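Local coordinates for protein inositol dehydrogenase (PDB 4MKX) that probably oxidises scyllo-inositol with NAD as cofactor, as a Rossmann-fold dehydrogenase of the Gfo/Idh/MocA family, at residues A[137-142]-A[199-204]; A[149-154]-A[203-208]; A[193-198]-A[251-256]. All coordinates share one frame; numbering follows the deposited sequence.

From the N terminus the chain first completes the parallel Rossmann sheet. Its last strand, 135-137, runs into the loop 137-142, which opens contact 1, and helix 145-155 then opens contact 2. After strand 162-172, residues 193-198, the end of helix 191-195 and the start of helix 197-207, open contact 3. Further along that helix contact 1 closes a loop of 56 residues at 199-204 and contact 2 one of 48 at 203-208, the two sharing I203 and R204. Contact 3 closes last, after 52 residues, on strand 246-252 and the corner beyond it, and crosses both. Helix 197-207 is common to all three, joining the loop after strand 135-137, helix 145-155 and the mixed sheet.

Contact 1. Residues A[137-142]-A[199-204]; sequences LGFMRR and DIDVIR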
ATOM      1  N   LEU A 137      -0.605 -35.329  -1.538  1.00 10.72           N
ATOM      2  CA  LEU A 137      -1.763 -34.609  -2.059  1.00 11.17           C
ATOM      3  C   LEU A 137      -1.390 -33.191  -2.468  1.00 10.24           C
ATOM      4  O   LEU A 137      -0.584 -32.555  -1.795  1.00 12.81           O
ATOM      5  CB  LEU A 137      -2.858 -34.546  -0.998  1.00 12.88           C
ATOM      6  CG  LEU A 137      -3.625 -35.852  -0.898  1.00 15.68           C
ATOM      7  CD1 LEU A 137      -4.371 -35.917   0.430  1.00 17.76           C
ATOM      8  CD2 LEU A 137      -4.584 -35.939  -2.068  1.00 18.20           C
ATOM      9  N   GLY A 138      -1.994 -32.699  -3.551  1.00 10.68           N
ATOM     10  CA  GLY A 138      -1.623 -31.400  -4.111  1.00  9.30           C
ATOM     11  C   GLY A 138      -2.125 -30.150  -3.397  1.00 11.72           C
ATOM     12  O   GLY A 138      -2.688 -29.254  -4.029  1.00 11.63           O
ATOM     13  N   PHE A 139      -1.916 -30.067  -2.089  1.00 10.67           N
ATOM     14  CA  PHE A 139      -2.231 -28.829  -1.368  1.00 10.19           C
ATOM     15  C   PHE A 139      -1.085 -27.829  -1.553  1.00  9.62           C
ATOM     16  O   PHE A 139      -0.221 -27.675  -0.682  1.00 10.74           O
ATOM     17  CB  PHE A 139      -2.488 -29.130   0.113  1.00 12.77           C
ATOM     18  CG  PHE A 139      -3.782 -29.864   0.361  1.00 12.80           C
ATOM     19  CD1 PHE A 139      -4.969 -29.384  -0.164  1.00 12.96           C
ATOM     20  CD2 PHE A 139      -3.801 -31.052   1.085  1.00 18.76           C
ATOM     21  CE1 PHE A 139      -6.169 -30.056   0.046  1.00 19.37           C
ATOM     22  CE2 PHE A 139      -4.995 -31.732   1.300  1.00 20.22           C
ATOM     23  CZ  PHE A 139      -6.179 -31.231   0.777  1.00 17.54           C
ATOM     24  N   MET A 140      -1.074 -27.150  -2.702  1.00  8.39           N
ATOM     25  CA  MET A 140       0.106 -26.392  -3.099  1.00  9.23           C
ATOM     26  C   MET A 140       0.358 -25.144  -2.260  1.00  8.57           C
ATOM     27  O   MET A 140       1.480 -24.644  -2.237  1.00  9.22           O
ATOM     28  CB  MET A 140       0.073 -26.042  -4.593  1.00 10.49           C
ATOM     29  CG  MET A 140      -0.841 -24.888  -4.990  1.00 12.60           C
ATOM     30  SD  MET A 140      -2.589 -25.288  -4.814  1.00 15.10           S
ATOM     31  CE  MET A 140      -3.346 -23.823  -5.488  1.00 17.78           C
ATOM     32  N   ARG A 141      -0.648 -24.648  -1.552  1.00  8.89           N
ATOM     33  CA  ARG A 141      -0.427 -23.445  -0.751  1.00  7.83           C
ATOM     34  C   ARG A 141       0.599 -23.697   0.347  1.00  9.15           C
ATOM     35  O   ARG A 141       1.305 -22.787   0.766  1.00  8.82           O
ATOM     36  CB  ARG A 141      -1.735 -22.933  -0.160  1.00  8.19           C
ATOM     37  CG  ARG A 141      -2.723 -22.502  -1.224  1.00  9.97           C
ATOM     38  CD  ARG A 141      -3.854 -21.747  -0.585  1.00 11.66           C
ATOM     39  NE  ARG A 141      -4.966 -21.602  -1.510  1.00  9.41           N
ATOM     40  CZ  ARG A 141      -6.143 -21.090  -1.168  1.00 10.50           C
ATOM     41  NH1 ARG A 141      -6.341 -20.668   0.072  1.00 11.88           N
ATOM     42  NH2 ARG A 141      -7.118 -21.021  -2.069  1.00 13.75           N
ATOM     43  N   ARG A 142       0.739 -24.951   0.767  1.00 11.93           N
ATOM     44  CA  ARG A 142       1.775 -25.275   1.735  1.00 12.75           C
ATOM     45  C   ARG A 142       3.179 -25.055   1.188  1.00 12.12           C
ATOM     46  O   ARG A 142       4.134 -24.993   1.962  1.00 15.58           O
ATOM     47  CB  ARG A 142       1.641 -26.720   2.217  1.00 11.13           C
ATOM     48  CG  ARG A 142       0.329 -26.999   2.929  1.00 12.86           C
ATOM     49  CD  ARG A 142       0.460 -28.291   3.681  1.00 16.98           C
ATOM     50  NE  ARG A 142      -0.802 -28.756   4.232  1.00 15.18           N
ATOM     51  CZ  ARG A 142      -0.872 -29.654   5.203  1.00 19.77           C
ATOM     52  NH1 ARG A 142       0.250 -30.149   5.702  1.00 21.54           N
ATOM     53  NH2 ARG A 142      -2.049 -30.043   5.677  1.00 19.82           N
ATOM     54  N   ASP A 199      -8.598 -23.768   1.458  1.00 10.40           N
ATOM     55  CA  ASP A 199      -8.767 -22.937   2.641  1.00 10.21           C
ATOM     56  C   ASP A 199      -8.931 -23.784   3.901  1.00 10.80           C
ATOM     57  O   ASP A 199      -8.358 -23.473   4.943  1.00 11.12           O
ATOM     58  CB  ASP A 199      -9.966 -22.006   2.464  1.00 11.59           C
ATOM     59  CG  ASP A 199      -9.750 -20.986   1.366  1.00 13.09           C
ATOM     60  OD1 ASP A 199      -8.735 -20.260   1.416  1.00 11.70           O
ATOM     61  OD2 ASP A 199     -10.592 -20.913   0.450  1.00 14.30           O
ATOM     62  N   ILE A 200      -9.702 -24.860   3.792  1.00 12.20           N
ATOM     63  CA  ILE A 200      -9.836 -25.801   4.896  1.00 11.01           C
ATOM     64  C   ILE A 200      -8.468 -26.354   5.279  1.00 10.70           C
ATOM     65  O   ILE A 200      -8.096 -26.362   6.452  1.00 11.42           O
ATOM     66  CB  ILE A 200     -10.827 -26.920   4.549  1.00 12.38           C
ATOM     67  CG1 ILE A 200     -12.254 -26.352   4.520  1.00 17.45           C
ATOM     68  CG2 ILE A 200     -10.754 -28.049   5.574  1.00 13.89           C
ATOM     69  CD1 ILE A 200     -13.216 -27.203   3.734  1.00 20.48           C
ATOM     70  N   ASP A 201      -7.688 -26.777   4.289  1.00  9.15           N
ATOM     71  CA  ASP A 201      -6.361 -27.272   4.591  1.00 11.54           C
ATOM     72  C   ASP A 201      -5.453 -26.228   5.244  1.00 11.74           C
ATOM     73  O   ASP A 201      -4.701 -26.530   6.177  1.00 11.38           O
ATOM     74  CB  ASP A 201      -5.712 -27.819   3.329  1.00 11.81           C
ATOM     75  CG  ASP A 201      -4.391 -28.475   3.618  1.00 15.76           C
ATOM     76  OD1 ASP A 201      -4.397 -29.558   4.261  1.00 14.53           O
ATOM     77  OD2 ASP A 201      -3.347 -27.898   3.231  1.00 13.71           O
ATOM     78  N   VAL A 202      -5.521 -24.988   4.763  1.00 10.52           N
ATOM     79  CA  VAL A 202      -4.749 -23.913   5.361  1.00 10.61           C
ATOM     80  C   VAL A 202      -5.094 -23.716   6.840  1.00 10.82           C
ATOM     81  O   VAL A 202      -4.207 -23.543   7.668  1.00 11.63           O
ATOM     82  CB  VAL A 202      -4.937 -22.579   4.570  1.00 13.47           C
ATOM     83  CG1 VAL A 202      -4.790 -21.374   5.464  1.00 16.25           C
ATOM     84  CG2 VAL A 202      -3.964 -22.519   3.405  1.00 13.63           C
ATOM     85  N   ILE A 203      -6.377 -23.773   7.160  1.00 11.15           N
ATOM     86  CA  ILE A 203      -6.823 -23.623   8.538  1.00 14.61           C
ATOM     87  C   ILE A 203      -6.244 -24.736   9.425  1.00 13.97           C
ATOM     88  O   ILE A 203      -5.643 -24.465  10.482  1.00 15.46           O
ATOM     89  CB  ILE A 203      -8.349 -23.564   8.588  1.00 12.88           C
ATOM     90  CG1 ILE A 203      -8.807 -22.212   8.037  1.00 14.70           C
ATOM     91  CG2 ILE A 203      -8.863 -23.730  10.015  1.00 14.33           C
ATOM     92  CD1 ILE A 203     -10.231 -22.201   7.538  1.00 15.89           C
ATOM     93  N   ARG A 204      -6.353 -25.976   8.957  1.00 14.90           N
ATOM     94  CA  ARG A 204      -5.826 -27.111   9.706  1.00 15.74           C
ATOM     95  C   ARG A 204      -4.312 -27.043   9.829  1.00 16.88           C
ATOM     96  O   ARG A 204      -3.755 -27.316  10.891  1.00 18.07           O
ATOM     97  CB  ARG A 204      -6.259 -28.434   9.060  1.00 17.28           C
ATOM     98  CG  ARG A 204      -7.780 -28.656   9.032  1.00 17.13           C
ATOM     99  CD  ARG A 204      -8.156 -30.005   8.419  1.00 20.55           C
ATOM    100  NE  ARG A 204      -7.626 -31.105   9.218  1.00 19.40           N
ATOM    101  CZ  ARG A 204      -6.582 -31.850   8.864  1.00 22.06           C
ATOM    102  NH1 ARG A 204      -5.954 -31.624   7.712  1.00 18.13           N
ATOM    103  NH2 ARG A 204      -6.163 -32.816   9.665  1.00 23.44           N
TER
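R142 grips D201 side-on in a two-pronged salt bridge, fastening the loop that leaves the last strand of the Rossmann sheet to helix 197-207 of the C-terminal domain. R142 NE lies 2.9 Å from D201 OD2, on its syn lone pair, in a nearly straight bond (172°). R142 NH2 reaches D201 OD1 at 2.8 Å, and guanidinium and carboxylate are almost coplanar. D201 CG lies anti to the backbone N (chi1 -174°), which carries the carboxylate over one face of the F139 ring, planes 12° apart, with D201 CG 3.6 Å above the F139 ring plane toward its rim. D201 CB adds a CH-pi contact 4.0 Å from the F139 ring centroid. A methionine in place of R142 would probably leave the buried D201 carboxylate on the ring without its charged mate. One residue earlier, R141 NH1 meets D199 OD1 at 2.8 Å from well above the carboxylate plane, a second salt bridge, to a residue two positions before D201 on the helix. The aliphatic part of R141 crosses V202 at about a right angle, R141 CD 4.1 Å from V202 CG2. Behind these, S167 OG bonds D199 OD1, and S169 OG meets both D199 OD2 and R141 NH2.

Contact 2. Residues A[149-154]-A[203-208]; sequences YAKQLV and IRWFTG
I203 O is gripped twice by T207, one turn on in the helix that presents W205 and F206 to K151: T207 N reaches I203 O at 3.1 Å and T207 OG1 reaches it at 2.8 Å, from opposite faces of the carbonyl plane. The T207 hydroxyl also bonds the backbone N of K209, just beyond G208, whose positive phi marks where the chain leaves the helix. No hydrogen bond crosses to helix 145-155; K151 carries the contact through its carbons. With CG set anti to the backbone N (chi1 -177°) and bends at chi2 and chi4, its chain lies against two aromatic faces. K151 CE sits over the five-membered ring of W205, 3.8 Å from its centroid, in a CH-pi contact, and the same carbon is 3.4 Å from W205 O. K151 CD covers a face of F206, 4.2 Å from that ring's centroid. Beyond these carbons K151 NZ makes a salt bridge with D155, one turn further on in its own helix. The F206 edge points at the opposing helix: F206 CE1 lies 3.5 Å from K151 CA, A150 C is in the ring plane, and V154 CG2 comes to the rim 4.1 Å from F206 CD1. Y149 and L153 pack on the second subunit. The two helices run side by side, their short axes 10.9 Å apart and inclined at 35°. With F206 against I165 of strand 162-172 and A150 against L272 and I274 of strand 271-274, they belong to the helical layer on the mixed sheet of the C-terminal domain.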
ATOM      1  N   TYR A 149       6.207 -18.187   4.636  1.00 10.58           N
ATOM      2  CA  TYR A 149       6.746 -17.099   5.444  1.00 11.52           C
ATOM      3  C   TYR A 149       5.835 -16.824   6.637  1.00 12.75           C
ATOM      4  O   TYR A 149       6.307 -16.619   7.759  1.00 13.40           O
ATOM      5  CB  TYR A 149       6.939 -15.826   4.587  1.00 11.04           C
ATOM      6  CG  TYR A 149       7.517 -14.647   5.347  1.00 11.51           C
ATOM      7  CD1 TYR A 149       8.893 -14.478   5.471  1.00 15.73           C
ATOM      8  CD2 TYR A 149       6.684 -13.699   5.927  1.00 11.40           C
ATOM      9  CE1 TYR A 149       9.417 -13.398   6.171  1.00 18.26           C
ATOM     10  CE2 TYR A 149       7.195 -12.619   6.622  1.00 15.36           C
ATOM     11  CZ  TYR A 149       8.564 -12.474   6.737  1.00 16.51           C
ATOM     12  OH  TYR A 149       9.068 -11.397   7.433  1.00 20.16           O
ATOM     13  N   ALA A 150       4.524 -16.817   6.403  1.00  9.34           N
ATOM     14  CA  ALA A 150       3.561 -16.598   7.483  1.00 10.04           C
ATOM     15  C   ALA A 150       3.565 -17.748   8.477  1.00 12.04           C
ATOM     16  O   ALA A 150       3.441 -17.533   9.682  1.00 13.06           O
ATOM     17  CB  ALA A 150       2.159 -16.394   6.924  1.00 11.99           C
ATOM     18  N   LYS A 151       3.678 -18.974   7.972  1.00 11.85           N
ATOM     19  CA  LYS A 151       3.720 -20.144   8.836  1.00 15.43           C
ATOM     20  C   LYS A 151       4.928 -20.059   9.766  1.00 14.36           C
ATOM     21  O   LYS A 151       4.844 -20.389  10.951  1.00 19.71           O
ATOM     22  CB  LYS A 151       3.806 -21.409   7.981  1.00 13.83           C
ATOM     23  CG  LYS A 151       3.776 -22.715   8.774  1.00 19.28           C
ATOM     24  CD  LYS A 151       2.465 -22.880   9.515  1.00 18.46           C
ATOM     25  CE  LYS A 151       2.215 -24.356   9.900  1.00 22.41           C
ATOM     26  NZ  LYS A 151       3.372 -24.935  10.637  1.00 28.01           N
ATOM     27  N   GLN A 152       6.042 -19.602   9.218  0.90 14.61           N
ATOM     28  CA  GLN A 152       7.270 -19.440   9.980  0.90 16.68           C
ATOM     29  C   GLN A 152       7.076 -18.453  11.131  0.90 18.08           C
ATOM     30  O   GLN A 152       7.461 -18.737  12.263  0.90 20.08           O
ATOM     31  CB  GLN A 152       8.363 -18.961   9.044  0.90 21.87           C
ATOM     32  CG  GLN A 152       9.722 -18.805   9.654  0.90 29.83           C
ATOM     33  CD  GLN A 152      10.775 -18.658   8.581  0.90 40.37           C
ATOM     34  OE1 GLN A 152      10.502 -18.883   7.397  0.90 42.11           O
ATOM     35  NE2 GLN A 152      11.984 -18.281   8.979  0.90 43.92           N
ATOM     36  N   LEU A 153       6.469 -17.303  10.848  1.00 16.36           N
ATOM     37  CA  LEU A 153       6.160 -16.342  11.907  1.00 16.07           C
ATOM     38  C   LEU A 153       5.274 -16.958  12.986  1.00 16.83           C
ATOM     39  O   LEU A 153       5.502 -16.759  14.180  1.00 18.72           O
ATOM     40  CB  LEU A 153       5.475 -15.094  11.334  1.00 13.51           C
ATOM     41  CG  LEU A 153       6.337 -14.242  10.411  1.00 17.54           C
ATOM     42  CD1 LEU A 153       5.539 -13.041   9.937  1.00 17.51           C
ATOM     43  CD2 LEU A 153       7.571 -13.812  11.156  1.00 24.07           C
ATOM     44  N   VAL A 154       4.257 -17.699  12.565  1.00 14.87           N
ATOM     45  CA  VAL A 154       3.353 -18.347  13.504  1.00 14.20           C
ATOM     46  C   VAL A 154       4.090 -19.380  14.362  1.00 18.70           C
ATOM     47  O   VAL A 154       3.901 -19.424  15.578  1.00 20.77           O
ATOM     48  CB  VAL A 154       2.154 -18.993  12.776  1.00 15.39           C
ATOM     49  CG1 VAL A 154       1.393 -19.932  13.695  1.00 20.41           C
ATOM     50  CG2 VAL A 154       1.222 -17.918  12.222  1.00 14.96           C
ATOM     51  N   ILE A 203      -6.377 -23.773   7.160  1.00 11.15           N
ATOM     52  CA  ILE A 203      -6.823 -23.623   8.538  1.00 14.61           C
ATOM     53  C   ILE A 203      -6.244 -24.736   9.425  1.00 13.97           C
ATOM     54  O   ILE A 203      -5.643 -24.465  10.482  1.00 15.46           O
ATOM     55  CB  ILE A 203      -8.349 -23.564   8.588  1.00 12.88           C
ATOM     56  CG1 ILE A 203      -8.807 -22.212   8.037  1.00 14.70           C
ATOM     57  CG2 ILE A 203      -8.863 -23.730  10.015  1.00 14.33           C
ATOM     58  CD1 ILE A 203     -10.231 -22.201   7.538  1.00 15.89           C
ATOM     59  N   ARG A 204      -6.353 -25.976   8.957  1.00 14.90           N
ATOM     60  CA  ARG A 204      -5.826 -27.111   9.706  1.00 15.74           C
ATOM     61  C   ARG A 204      -4.312 -27.043   9.829  1.00 16.88           C
ATOM     62  O   ARG A 204      -3.755 -27.316  10.891  1.00 18.07           O
ATOM     63  CB  ARG A 204      -6.259 -28.434   9.060  1.00 17.28           C
ATOM     64  CG  ARG A 204      -7.780 -28.656   9.032  1.00 17.13           C
ATOM     65  CD  ARG A 204      -8.156 -30.005   8.419  1.00 20.55           C
ATOM     66  NE  ARG A 204      -7.626 -31.105   9.218  1.00 19.40           N
ATOM     67  CZ  ARG A 204      -6.582 -31.850   8.864  1.00 22.06           C
ATOM     68  NH1 ARG A 204      -5.954 -31.624   7.712  1.00 18.13           N
ATOM     69  NH2 ARG A 204      -6.163 -32.816   9.665  1.00 23.44           N
ATOM     70  N   TRP A 205      -3.649 -26.655   8.739  1.00 13.55           N
ATOM     71  CA  TRP A 205      -2.198 -26.566   8.693  1.00 16.17           C
ATOM     72  C   TRP A 205      -1.673 -25.541   9.693  1.00 15.41           C
ATOM     73  O   TRP A 205      -0.749 -25.825  10.461  1.00 18.62           O
ATOM     74  CB  TRP A 205      -1.750 -26.227   7.257  1.00 14.80           C
ATOM     75  CG  TRP A 205      -0.279 -26.105   7.023  1.00 16.29           C
ATOM     76  CD1 TRP A 205       0.698 -26.967   7.439  1.00 20.25           C
ATOM     77  CD2 TRP A 205       0.386 -25.085   6.263  1.00 14.29           C
ATOM     78  NE1 TRP A 205       1.930 -26.531   7.004  1.00 20.78           N
ATOM     79  CE2 TRP A 205       1.766 -25.384   6.276  1.00 18.08           C
ATOM     80  CE3 TRP A 205      -0.052 -23.953   5.575  1.00 18.31           C
ATOM     81  CZ2 TRP A 205       2.713 -24.576   5.637  1.00 17.69           C
ATOM     82  CZ3 TRP A 205       0.891 -23.152   4.941  1.00 19.86           C
ATOM     83  CH2 TRP A 205       2.258 -23.475   4.974  1.00 16.40           C
ATOM     84  N   PHE A 206      -2.269 -24.351   9.706  1.00 14.10           N
ATOM     85  CA  PHE A 206      -1.776 -23.290  10.583  1.00 15.62           C
ATOM     86  C   PHE A 206      -2.055 -23.551  12.060  1.00 16.97           C
ATOM     87  O   PHE A 206      -1.235 -23.207  12.905  1.00 18.80           O
ATOM     88  CB  PHE A 206      -2.368 -21.926  10.185  1.00 13.34           C
ATOM     89  CG  PHE A 206      -1.575 -21.213   9.137  1.00 16.28           C
ATOM     90  CD1 PHE A 206      -0.508 -20.404   9.492  1.00 17.65           C
ATOM     91  CD2 PHE A 206      -1.885 -21.358   7.794  1.00 21.88           C
ATOM     92  CE1 PHE A 206       0.241 -19.748   8.523  1.00 21.58           C
ATOM     93  CE2 PHE A 206      -1.137 -20.703   6.818  1.00 22.21           C
ATOM     94  CZ  PHE A 206      -0.078 -19.900   7.185  1.00 18.31           C
ATOM     95  N   THR A 207      -3.207 -24.142  12.356  1.00 19.14           N
ATOM     96  CA  THR A 207      -3.658 -24.307  13.740  1.00 21.41           C
ATOM     97  C   THR A 207      -3.259 -25.636  14.378  1.00 25.79           C
ATOM     98  O   THR A 207      -2.950 -25.684  15.570  1.00 28.64           O
ATOM     99  CB  THR A 207      -5.182 -24.148  13.880  1.00 18.53           C
ATOM    100  OG1 THR A 207      -5.861 -25.170  13.148  1.00 18.13           O
ATOM    101  CG2 THR A 207      -5.634 -22.785  13.382  1.00 17.91           C
ATOM    102  N   GLY A 208      -3.261 -26.705  13.586  1.00 19.70           N
ATOM    103  CA  GLY A 208      -3.117 -28.049  14.124  1.00 21.69           C
ATOM    104  C   GLY A 208      -4.409 -28.589  14.720  1.00 24.50           C
ATOM    105  O   GLY A 208      -4.425 -29.659  15.338  1.00 24.80           O
TER

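Contact 3. Residues A[193-198]-A[251-256]; sequences LDMSIH and AGRNAA
M195 spans the short step from helix 191-195 to strand 246-252, and each part of its chain has its own neighbour. M195 CB meets the methyl of A251, 3.9 Å from A251 CB, at the point where the two backbones are closest. M195 CG lies 4.1 Å above one face of the R253 guanidinium, offset toward the rim. With the chain bent at chi2 and chi3 (chi3 -71°), the thioether curls round, and the terminal M195 CE comes to rest 3.5 Å from G252 O. The A251 methyl is shared: S196 OG, on the residue after M195, lies 3.5 Å from A251 CB. R253, at the corner where the strand turns, sends a chain extended from CG to NE back to D194, and R253 NH2 makes a salt bridge with D194 OD2 at 3.0 Å. The hydrogen bond within it is weak, bent to 128° at the hydrogen. D194 OD2 is at the guanidinium edge, but the two flat groups are turned 73° apart, and D194 CB itself is 3.4 Å from R253 NH2. M176 and F179 of helix 176-179 and L191 pack round the arginine, while backbone bonds from G252 to S169 and D171 hold the strand in the mixed sheet. Past the corner, N254 touches T268 of the third subunit. The contact thus combines a small apolar touch, a methyl against a carbonyl and one ion pair, which is likely to hold more by attraction of charge than by a directed bond.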
ATOM      1  N   LEU A 193     -16.753 -27.495  -2.090  1.00 20.46           N
ATOM      2  CA  LEU A 193     -15.917 -28.600  -2.540  1.00 24.42           C
ATOM      3  C   LEU A 193     -14.896 -28.102  -3.554  1.00 24.67           C
ATOM      4  O   LEU A 193     -13.713 -28.452  -3.495  1.00 26.29           O
ATOM      5  CB  LEU A 193     -16.784 -29.676  -3.190  1.00 24.43           C
ATOM      6  CG  LEU A 193     -16.158 -31.058  -3.318  1.00 33.61           C
ATOM      7  CD1 LEU A 193     -16.412 -31.838  -2.038  1.00 33.56           C
ATOM      8  CD2 LEU A 193     -16.710 -31.778  -4.549  1.00 34.56           C
ATOM      9  N   ASP A 194     -15.360 -27.289  -4.496  1.00 22.30           N
ATOM     10  CA  ASP A 194     -14.500 -26.807  -5.571  1.00 19.82           C
ATOM     11  C   ASP A 194     -13.494 -25.759  -5.106  1.00 24.05           C
ATOM     12  O   ASP A 194     -12.310 -25.813  -5.454  1.00 25.72           O
ATOM     13  CB  ASP A 194     -15.350 -26.230  -6.710  1.00 24.20           C
ATOM     14  CG  ASP A 194     -16.088 -27.299  -7.493  1.00 35.03           C
ATOM     15  OD1 ASP A 194     -15.652 -28.472  -7.463  1.00 37.16           O
ATOM     16  OD2 ASP A 194     -17.100 -26.959  -8.151  1.00 41.47           O
ATOM     17  N   MET A 195     -13.972 -24.805  -4.313  1.00 19.58           N
ATOM     18  CA  MET A 195     -13.205 -23.592  -4.031  1.00 21.21           C
ATOM     19  C   MET A 195     -12.558 -23.522  -2.647  1.00 21.08           C
ATOM     20  O   MET A 195     -11.564 -22.818  -2.467  1.00 22.24           O
ATOM     21  CB  MET A 195     -14.100 -22.353  -4.213  1.00 20.87           C
ATOM     22  CG  MET A 195     -14.500 -22.081  -5.645  1.00 23.82           C
ATOM     23  SD  MET A 195     -13.062 -21.796  -6.692  1.00 29.29           S
ATOM     24  CE  MET A 195     -12.530 -20.188  -6.100  1.00 20.77           C
ATOM     25  N   SER A 196     -13.118 -24.224  -1.667  1.00 15.35           N
ATOM     26  CA  SER A 196     -12.701 -23.996  -0.288  1.00 14.24           C
ATOM     27  C   SER A 196     -11.816 -25.075   0.318  1.00 12.98           C
ATOM     28  O   SER A 196     -11.382 -24.930   1.456  1.00 14.94           O
ATOM     29  CB  SER A 196     -13.928 -23.813   0.606  1.00 15.37           C
ATOM     30  OG  SER A 196     -14.740 -22.763   0.115  1.00 18.71           O
ATOM     31  N   ILE A 197     -11.571 -26.159  -0.417  1.00 15.66           N
ATOM     32  CA  ILE A 197     -10.748 -27.232   0.116  1.00 13.75           C
ATOM     33  C   ILE A 197      -9.351 -26.746   0.500  1.00 13.28           C
ATOM     34  O   ILE A 197      -8.834 -27.134   1.542  1.00 11.39           O
ATOM     35  CB  ILE A 197     -10.662 -28.442  -0.849  1.00 16.41           C
ATOM     36  CG1 ILE A 197     -12.013 -29.148  -0.896  1.00 22.74           C
ATOM     37  CG2 ILE A 197      -9.627 -29.445  -0.365  1.00 23.56           C
ATOM     38  CD1 ILE A 197     -11.946 -30.591  -1.385  1.00 27.26           C
ATOM     39  N   HIS A 198      -8.749 -25.875  -0.311  1.00 10.89           N
ATOM     40  CA  HIS A 198      -7.435 -25.356   0.034  1.00 12.03           C
ATOM     41  C   HIS A 198      -7.493 -24.485   1.280  1.00 11.65           C
ATOM     42  O   HIS A 198      -6.543 -24.453   2.068  1.00 11.75           O
ATOM     43  CB  HIS A 198      -6.832 -24.544  -1.106  1.00 11.72           C
ATOM     44  CG  HIS A 198      -6.467 -25.349  -2.311  1.00 11.50           C
ATOM     45  ND1 HIS A 198      -5.507 -26.336  -2.285  1.00 12.62           N
ATOM     46  CD2 HIS A 198      -6.920 -25.293  -3.587  1.00 15.54           C
ATOM     47  CE1 HIS A 198      -5.394 -26.866  -3.490  1.00 14.94           C
ATOM     48  NE2 HIS A 198      -6.231 -26.241  -4.302  1.00 12.22           N
ATOM     49  N   ALA A 251     -16.128 -17.987  -0.483  1.00  9.92           N
ATOM     50  CA  ALA A 251     -15.779 -18.625  -1.746  1.00 11.25           C
ATOM     51  C   ALA A 251     -16.646 -17.992  -2.808  1.00 12.77           C
ATOM     52  O   ALA A 251     -17.798 -17.645  -2.563  1.00 13.46           O
ATOM     53  CB  ALA A 251     -16.026 -20.116  -1.690  1.00 13.94           C
ATOM     54  N   GLY A 252     -16.103 -17.834  -4.001  1.00 11.27           N
ATOM     55  CA  GLY A 252     -16.883 -17.205  -5.030  1.00 12.33           C
ATOM     56  C   GLY A 252     -16.315 -17.477  -6.391  1.00 12.28           C
ATOM     57  O   GLY A 252     -15.198 -17.981  -6.527  1.00 14.72           O
ATOM     58  N   ARG A 253     -17.099 -17.130  -7.401  1.00 15.49           N
ATOM     59  CA  ARG A 253     -16.689 -17.345  -8.774  1.00 16.06           C
ATOM     60  C   ARG A 253     -16.771 -16.061  -9.574  1.00 18.11           C
ATOM     61  O   ARG A 253     -16.612 -16.079 -10.795  1.00 20.76           O
ATOM     62  CB  ARG A 253     -17.579 -18.413  -9.402  1.00 20.48           C
ATOM     63  CG  ARG A 253     -17.692 -19.673  -8.573  1.00 23.13           C
ATOM     64  CD  ARG A 253     -18.524 -20.714  -9.292  1.00 28.96           C
ATOM     65  NE  ARG A 253     -18.528 -22.000  -8.598  1.00 33.83           N
ATOM     66  CZ  ARG A 253     -17.547 -22.899  -8.683  1.00 32.32           C
ATOM     67  NH1 ARG A 253     -16.470 -22.651  -9.418  1.00 33.84           N
ATOM     68  NH2 ARG A 253     -17.647 -24.045  -8.021  1.00 35.17           N
ATOM     69  N   ASN A 254     -16.996 -14.941  -8.892  1.00 15.96           N
ATOM     70  CA  ASN A 254     -17.270 -13.692  -9.599  1.00 18.37           C
ATOM     71  C   ASN A 254     -16.490 -12.465  -9.107  1.00 19.07           C
ATOM     72  O   ASN A 254     -17.079 -11.418  -8.844  1.00 21.18           O
ATOM     73  CB  ASN A 254     -18.778 -13.405  -9.544  1.00 20.66           C
ATOM     74  CG  ASN A 254     -19.222 -12.395 -10.588  1.00 25.65           C
ATOM     75  OD1 ASN A 254     -18.675 -12.347 -11.689  1.00 25.92           O
ATOM     76  ND2 ASN A 254     -20.217 -11.579 -10.241  1.00 25.97           N
ATOM     77  N   ALA A 255     -15.173 -12.588  -8.981  1.00 16.14           N
ATOM     78  CA  ALA A 255     -14.351 -11.440  -8.587  1.00 17.78           C
ATOM     79  C   ALA A 255     -14.020 -10.583  -9.799  1.00 18.82           C
ATOM     80  O   ALA A 255     -13.444 -11.064 -10.773  1.00 19.95           O
ATOM     81  CB  ALA A 255     -13.055 -11.897  -7.900  1.00 16.41           C
ATOM     82  N   ALA A 256     -14.361  -9.305  -9.744  1.00 18.57           N
ATOM     83  CA  ALA A 256     -14.125  -8.439 -10.892  1.00 16.69           C
ATOM     84  C   ALA A 256     -12.649  -8.087 -11.074  1.00 18.16           C
ATOM     85  O   ALA A 256     -12.206  -7.806 -12.193  1.00 20.38           O
ATOM     86  CB  ALA A 256     -14.967  -7.174 -10.783  1.00 19.22           C
TER